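Local coordinates for MarR Like Protein, TVG0766549 (Thermoplasma volcanium, PDB 3LFK), which is of unknown function, once reported as a mechanosensitive channel, but has the winged helix-turn-helix fold of MarR-like transcriptional regulators and so probably binds DNA, at residues M34-D37 and E38-L42; L42-L45 and K46-G50; Y55-K58 and N59-L63. All blocks are in the same frame, centred on the assembly; numbering follows the deposited sequence.

Contact 1: M34-D37 and E38-L42; sequences MSQD and EVSLL
M34 and V39 meet across the first turn of helix 36-47 as a hydrophobic staple, M34 CB lying 3.9 Å from V39 CG2, with S35 in the N-cap position between them. Beyond the staple the methionine bends at its thioether (chi3 -80°), bringing CE against L42 CD2 at 3.9 Å, the two chains crossing at about a right angle. E38 makes only one of the two bonds of a capping box: its side chain runs back beside the helix start, and OE1 accepts the S35 backbone N at 3.1 Å from well above the carboxylate plane. The same oxygen is also hydrogen-bonded to Y76 OH of helix 66-76, which fixes the carboxylate from outside. The reciprocal bond is not made; S35 OG instead donates to the syn lone pair of D37 OD1 over a short 2.5 Å. That oxygen also receives a weak bond from E38 N. The D37 and E38 side chains lie alongside each other, pointing the same way, their carboxylate planes nearly parallel, 13° apart. The nearby amino end of the helix probably eases their like charges. A water bridges the pair, donating to D37 OD2 at 3.0 Å and to E38 OE2 at 2.8 Å.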
loop_
_atom_site.group_PDB
_atom_site.type_symbol
_atom_site.label_atom_id
_atom_site.label_comp_id
_atom_site.label_asym_id
_atom_site.label_seq_id
_atom_site.Cartn_x
_atom_site.Cartn_y
_atom_site.Cartn_z
ATOM N N MET A 34 7.944 5.709 -0.483
ATOM C CA MET A 34 6.650 6.237 -0.874
ATOM C C MET A 34 6.406 7.529 -0.120
ATOM O O MET A 34 6.906 7.720 0.997
ATOM C CB MET A 34 5.530 5.255 -0.514
ATOM C CG MET A 34 5.516 3.984 -1.396
ATOM S SD MET A 34 4.080 2.978 -1.012
ATOM C CE MET A 34 4.659 2.127 0.489
ATOM N N SER A 35 5.631 8.423 -0.722
ATOM C CA SER A 35 5.289 9.654 -0.022
ATOM C C SER A 35 4.098 9.307 0.881
ATOM O O SER A 35 3.489 8.245 0.721
ATOM C CB SER A 35 4.949 10.747 -1.036
ATOM O OG SER A 35 4.203 10.232 -2.110
ATOM N N GLN A 36 3.754 10.193 1.821
ATOM C CA GLN A 36 2.664 9.864 2.758
ATOM C C GLN A 36 1.294 9.644 2.115
ATOM O O GLN A 36 0.512 8.792 2.567
ATOM C CB GLN A 36 2.589 10.926 3.855
ATOM C CG GLN A 36 1.568 10.583 4.967
ATOM C CD GLN A 36 1.781 9.196 5.571
ATOM O OE1 GLN A 36 2.897 8.841 5.971
ATOM N NE2 GLN A 36 0.702 8.403 5.645
ATOM N N ASP A 37 1.000 10.391 1.047
ATOM C CA ASP A 37 -0.264 10.208 0.357
ATOM C C ASP A 37 -0.369 8.775 -0.190
ATOM O O ASP A 37 -1.431 8.141 -0.129
ATOM C CB ASP A 37 -0.441 11.264 -0.750
ATOM C CG ASP A 37 0.765 11.363 -1.699
ATOM O OD1 ASP A 37 1.826 10.782 -1.415
ATOM O OD2 ASP A 37 0.636 12.031 -2.738
ATOM N N GLU A 38 0.753 8.256 -0.703
ATOM C CA GLU A 38 0.777 6.903 -1.240
ATOM C C GLU A 38 0.595 5.858 -0.146
ATOM O O GLU A 38 -0.126 4.893 -0.329
ATOM C CB GLU A 38 2.107 6.686 -1.999
ATOM C CG GLU A 38 2.105 7.479 -3.311
ATOM C CD GLU A 38 3.474 7.713 -3.916
ATOM O OE1 GLU A 38 4.484 7.213 -3.393
ATOM O OE2 GLU A 38 3.517 8.431 -4.936
ATOM N N VAL A 39 1.228 6.086 0.998
ATOM C CA VAL A 39 1.107 5.172 2.116
ATOM C C VAL A 39 -0.346 5.187 2.587
ATOM O O VAL A 39 -0.946 4.141 2.798
ATOM C CB VAL A 39 2.032 5.596 3.268
ATOM C CG1 VAL A 39 1.815 4.676 4.470
ATOM C CG2 VAL A 39 3.500 5.490 2.843
ATOM N N SER A 40 -0.914 6.377 2.745
ATOM C CA SER A 40 -2.321 6.470 3.152
ATOM C C SER A 40 -3.243 5.678 2.214
ATOM O O SER A 40 -4.118 4.913 2.659
ATOM C CB SER A 40 -2.741 7.945 3.160
ATOM O OG SER A 40 -2.048 8.624 4.187
ATOM N N LEU A 41 -3.057 5.834 0.901
ATOM C CA LEU A 41 -3.899 5.113 -0.027
ATOM C C LEU A 41 -3.679 3.592 0.043
ATOM O O LEU A 41 -4.614 2.823 -0.026
ATOM C CB LEU A 41 -3.667 5.599 -1.460
ATOM C CG LEU A 41 -4.560 4.854 -2.460
ATOM C CD1 LEU A 41 -6.059 5.036 -2.142
ATOM C CD2 LEU A 41 -4.262 5.372 -3.861
ATOM N N LEU A 42 -2.423 3.170 0.141
ATOM C CA LEU A 42 -2.126 1.745 0.231
ATOM C C LEU A 42 -2.818 1.116 1.451
ATOM O O LEU A 42 -3.375 0.021 1.364
ATOM C CB LEU A 42 -0.598 1.548 0.312
ATOM C CG LEU A 42 -0.111 0.099 0.317
ATOM C CD1 LEU A 42 -0.310 -0.498 -1.050
ATOM C CD2 LEU A 42 1.374 0.057 0.699
HETATM O O HOH W 1 1.417 10.233 -5.025
#

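Contact 2: L42-L45 and K46-G50; sequences LLFL and KTHGG
F44 and H48, one helical turn apart at the carboxyl end of helix 36-47, bring their rings together obliquely, with centroids 4.4 Å apart and planes inclined by 46°. The imidazole leans over the phenyl with one corner: H48 CD2 stands above the middle of the F44 face, and H48 NE2 reaches to 3.4 Å from F44 CE1 near the rim. CD2 has a second neighbour, since F44 O lies 2.9 Å from it at the edge of the imidazole and near its plane. The phenylalanine comes to this place because its CG is trans to the backbone N (chi1 172°), which lets the ring extend along the helix toward its end.

The backbone beneath sets the position of H48. Its N still donates to F44 O at 3.1 Å, although H48 is the first residue to leave helical angles, and a weak second bond runs from H48 N to L45 O. The helix then closes in a Schellman motif: G50 N donates to L45 O at 2.8 Å, outside a weak G49 N to K46 O bond, and G49 makes the turn at positive phi (71°), a conformation suited to glycine.

Further out, F44 packs on E60 and T61, and H48 on R56, all of the next helix and its exit. L45 packs on I57 of helix 54-60 and on L92 of strand 87-92, while K46 packs on A100 and Q101 of helix 94-116. G50 pairs through its backbone with L92, just before strand 51-53, an outer strand of the three-stranded sheet.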
loop_
_atom_site.group_PDB
_atom_site.type_symbol
_atom_site.label_atom_id
_atom_site.label_comp_id
_atom_site.label_asym_id
_atom_site.label_seq_id
_atom_site.Cartn_x
_atom_site.Cartn_y
_atom_site.Cartn_z
ATOM N N LEU A 42 -2.423 3.170 0.141
ATOM C CA LEU A 42 -2.126 1.745 0.231
ATOM C C LEU A 42 -2.818 1.116 1.451
ATOM O O LEU A 42 -3.375 0.021 1.364
ATOM C CB LEU A 42 -0.598 1.548 0.312
ATOM C CG LEU A 42 -0.111 0.099 0.317
ATOM C CD1 LEU A 42 -0.310 -0.498 -1.050
ATOM C CD2 LEU A 42 1.374 0.057 0.699
ATOM N N LEU A 43 -2.756 1.807 2.587
ATOM C CA LEU A 43 -3.380 1.293 3.804
ATOM C C LEU A 43 -4.904 1.343 3.681
ATOM O O LEU A 43 -5.603 0.490 4.232
ATOM C CB LEU A 43 -2.910 2.095 5.035
ATOM C CG LEU A 43 -1.413 1.976 5.326
ATOM C CD1 LEU A 43 -1.074 2.715 6.619
ATOM C CD2 LEU A 43 -1.016 0.530 5.422
ATOM N N PHE A 44 -5.420 2.327 2.959
ATOM C CA PHE A 44 -6.867 2.407 2.765
ATOM C C PHE A 44 -7.288 1.150 1.989
ATOM O O PHE A 44 -8.261 0.485 2.325
ATOM C CB PHE A 44 -7.213 3.676 1.983
ATOM C CG PHE A 44 -8.659 3.768 1.572
ATOM C CD1 PHE A 44 -9.608 4.331 2.422
ATOM C CD2 PHE A 44 -9.070 3.289 0.330
ATOM C CE1 PHE A 44 -10.946 4.409 2.030
ATOM C CE2 PHE A 44 -10.401 3.366 -0.072
ATOM C CZ PHE A 44 -11.342 3.926 0.783
ATOM N N LEU A 45 -6.550 0.803 0.941
ATOM C CA LEU A 45 -6.879 -0.371 0.163
ATOM C C LEU A 45 -6.783 -1.641 1.013
ATOM O O LEU A 45 -7.631 -2.532 0.904
ATOM C CB LEU A 45 -5.942 -0.474 -1.063
ATOM C CG LEU A 45 -6.131 0.671 -2.076
ATOM C CD1 LEU A 45 -4.985 0.637 -3.116
ATOM C CD2 LEU A 45 -7.465 0.528 -2.791
ATOM N N LYS A 46 -5.755 -1.726 1.854
ATOM C CA LYS A 46 -5.551 -2.887 2.703
ATOM C C LYS A 46 -6.693 -3.006 3.705
ATOM O O LYS A 46 -7.191 -4.106 3.943
ATOM C CB LYS A 46 -4.217 -2.765 3.455
ATOM C CG LYS A 46 -3.841 -4.010 4.251
ATOM C CD LYS A 46 -3.576 -5.176 3.293
ATOM C CE LYS A 46 -3.072 -6.434 4.019
ATOM N NZ LYS A 46 -4.148 -7.111 4.807
ATOM N N THR A 47 -7.109 -1.868 4.251
ATOM C CA THR A 47 -8.192 -1.821 5.253
ATOM C C THR A 47 -9.530 -2.276 4.676
ATOM O O THR A 47 -10.380 -2.802 5.402
ATOM C CB THR A 47 -8.345 -0.392 5.808
ATOM O OG1 THR A 47 -7.222 -0.090 6.635
ATOM C CG2 THR A 47 -9.638 -0.258 6.618
ATOM N N HIS A 48 -9.729 -2.059 3.384
ATOM C CA HIS A 48 -10.955 -2.470 2.718
ATOM C C HIS A 48 -10.782 -3.763 1.920
ATOM O O HIS A 48 -11.201 -3.871 0.773
ATOM C CB HIS A 48 -11.465 -1.321 1.849
ATOM C CG HIS A 48 -11.822 -0.108 2.649
ATOM N ND1 HIS A 48 -13.010 0.000 3.339
ATOM C CD2 HIS A 48 -11.091 0.982 2.989
ATOM C CE1 HIS A 48 -12.995 1.101 4.067
ATOM N NE2 HIS A 48 -11.844 1.716 3.874
ATOM N N GLY A 49 -10.134 -4.739 2.551
ATOM C CA GLY A 49 -9.942 -6.048 1.951
ATOM C C GLY A 49 -8.992 -6.217 0.782
ATOM O O GLY A 49 -8.958 -7.286 0.172
ATOM N N GLY A 50 -8.223 -5.182 0.466
ATOM C CA GLY A 50 -7.295 -5.279 -0.648
ATOM C C GLY A 50 -7.990 -5.329 -2.001
ATOM O O GLY A 50 -7.360 -5.677 -2.994
#

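Contact 3: Y55-K58 and N59-L63; sequences YRIK and NETGL
The torsions of R56 and E60 bring the NE edge of the guanidinium to the carboxylate: the arginine folds at chi3 (57°), turning its NE and NH2 edge toward E60, while the glutamate chain runs extended back to meet it. The resulting i to i+4 salt bridge is side-on and doubly bonded, R56 NE to E60 OE2 at 2.8 Å and R56 NH2 to E60 OE1 at 3.0 Å. Both oxygens are approached on their syn side, and both lie near the guanidinium plane, though the two flat groups are twisted by 32°. Two bonds, one to each oxygen, should restrict rotation of either end. On another side of the helix, N59 brings ND2 to the edge of the Y55 ring, 3.8 Å from CD1. T61 lies where the chain leaves the helix: its OG1 donates to I57 O at 3.2 Å, nearly in line with the carbonyl, and accepts from L63 N at 3.3 Å, the latter bond making an ST turn. A water donating to K58 O and L63 O adds a second link round the bend. I57 and T61 face helix 36-47, on L45 and on L41 and F44 respectively; L63 packs on V69 and K58 salt-bridges E67, both of helix 66-76, which follows in the helix-turn-helix.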
loop_
_atom_site.group_PDB
_atom_site.type_symbol
_atom_site.label_atom_id
_atom_site.label_comp_id
_atom_site.label_asym_id
_atom_site.label_seq_id
_atom_site.Cartn_x
_atom_site.Cartn_y
_atom_site.Cartn_z
ATOM N N TYR A 55 -14.738 4.106 -7.689
ATOM C CA TYR A 55 -15.493 5.249 -7.194
ATOM C C TYR A 55 -15.373 5.422 -5.669
ATOM O O TYR A 55 -15.486 6.530 -5.165
ATOM C CB TYR A 55 -16.970 5.176 -7.658
ATOM C CG TYR A 55 -17.836 4.219 -6.895
ATOM C CD1 TYR A 55 -18.305 4.539 -5.622
ATOM C CD2 TYR A 55 -18.152 2.969 -7.422
ATOM C CE1 TYR A 55 -19.062 3.630 -4.889
ATOM C CE2 TYR A 55 -18.904 2.056 -6.701
ATOM C CZ TYR A 55 -19.353 2.392 -5.436
ATOM O OH TYR A 55 -20.091 1.480 -4.722
ATOM N N ARG A 56 -15.134 4.349 -4.923
ATOM C CA ARG A 56 -14.983 4.518 -3.479
ATOM C C ARG A 56 -13.668 5.231 -3.168
ATOM O O ARG A 56 -13.578 6.016 -2.223
ATOM C CB ARG A 56 -15.040 3.170 -2.749
ATOM C CG ARG A 56 -16.409 2.489 -2.850
ATOM C CD ARG A 56 -16.554 1.332 -1.858
ATOM N NE ARG A 56 -16.330 1.772 -0.488
ATOM C CZ ARG A 56 -16.166 0.949 0.545
ATOM N NH1 ARG A 56 -16.211 -0.365 0.364
ATOM N NH2 ARG A 56 -15.915 1.437 1.751
ATOM N N ILE A 57 -12.640 4.958 -3.970
ATOM C CA ILE A 57 -11.355 5.610 -3.762
ATOM C C ILE A 57 -11.497 7.114 -3.980
ATOM O O ILE A 57 -10.944 7.909 -3.233
ATOM C CB ILE A 57 -10.302 5.010 -4.710
ATOM C CG1 ILE A 57 -9.985 3.596 -4.238
ATOM C CG2 ILE A 57 -9.035 5.881 -4.747
ATOM C CD1 ILE A 57 -9.188 2.795 -5.233
ATOM N N LYS A 58 -12.278 7.499 -4.980
ATOM C CA LYS A 58 -12.483 8.911 -5.267
ATOM C C LYS A 58 -13.253 9.611 -4.175
ATOM O O LYS A 58 -12.944 10.743 -3.806
ATOM C CB LYS A 58 -13.242 9.077 -6.575
ATOM C CG LYS A 58 -12.489 8.643 -7.789
ATOM C CD LYS A 58 -13.256 9.066 -9.021
ATOM C CE LYS A 58 -12.497 8.737 -10.278
ATOM N NZ LYS A 58 -13.173 9.317 -11.472
ATOM N N ASN A 59 -14.260 8.927 -3.655
ATOM C CA ASN A 59 -15.122 9.505 -2.636
ATOM C C ASN A 59 -14.607 9.500 -1.211
ATOM O O ASN A 59 -14.812 10.461 -0.464
ATOM C CB ASN A 59 -16.489 8.780 -2.604
ATOM C CG ASN A 59 -17.256 8.858 -3.920
ATOM O OD1 ASN A 59 -16.984 9.699 -4.778
ATOM N ND2 ASN A 59 -18.243 7.973 -4.071
ATOM N N GLU A 60 -13.906 8.434 -0.846
ATOM C CA GLU A 60 -13.538 8.225 0.538
ATOM C C GLU A 60 -12.142 8.447 1.111
ATOM O O GLU A 60 -11.969 8.376 2.327
ATOM C CB GLU A 60 -13.968 6.801 0.884
ATOM C CG GLU A 60 -15.426 6.486 0.547
ATOM C CD GLU A 60 -15.754 5.008 0.653
ATOM O OE1 GLU A 60 -15.200 4.325 1.539
ATOM O OE2 GLU A 60 -16.587 4.528 -0.144
ATOM N N THR A 61 -11.147 8.717 0.278
ATOM C CA THR A 61 -9.793 8.848 0.814
ATOM C C THR A 61 -9.328 10.210 1.285
ATOM O O THR A 61 -8.343 10.300 2.015
ATOM C CB THR A 61 -8.781 8.413 -0.191
ATOM O OG1 THR A 61 -8.829 9.337 -1.283
ATOM C CG2 THR A 61 -9.078 6.994 -0.665
ATOM N N GLY A 62 -9.999 11.264 0.847
ATOM C CA GLY A 62 -9.591 12.596 1.255
ATOM C C GLY A 62 -8.446 13.143 0.421
ATOM O O GLY A 62 -7.833 14.147 0.789
ATOM N N LEU A 63 -8.159 12.488 -0.702
ATOM C CA LEU A 63 -7.086 12.907 -1.593
ATOM C C LEU A 63 -7.574 13.829 -2.694
ATOM O O LEU A 63 -8.646 13.634 -3.252
ATOM C CB LEU A 63 -6.425 11.678 -2.237
ATOM C CG LEU A 63 -5.739 10.688 -1.288
ATOM C CD1 LEU A 63 -5.424 9.380 -2.035
ATOM C CD2 LEU A 63 -4.453 11.299 -0.749
HETATM O O HOH W 2 -10.895 12.577 -2.485
#

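In the fold
Contacts 1 and 2 are the two ends of helix 36-47, sharing L42, with centres about 11 Å apart; one starts the helix and the other stops it. Contact 3 belongs to helix 54-60, its centre about 13 Å from that of contact 1 and about 12 Å from that of contact 2, and it touches both. L41 CD1 of contact 1 meets T61 CG2 at 3.9 Å, and L45 CD2 of contact 2 meets I57 CD1 at 3.8 Å, so one apolar seam runs between the two helices. At its rim, H48 ND1 approaches R56 NH2 to 3.6 Å. Helix 66-76, probably the recognition helix, is met by contacts 1 and 3.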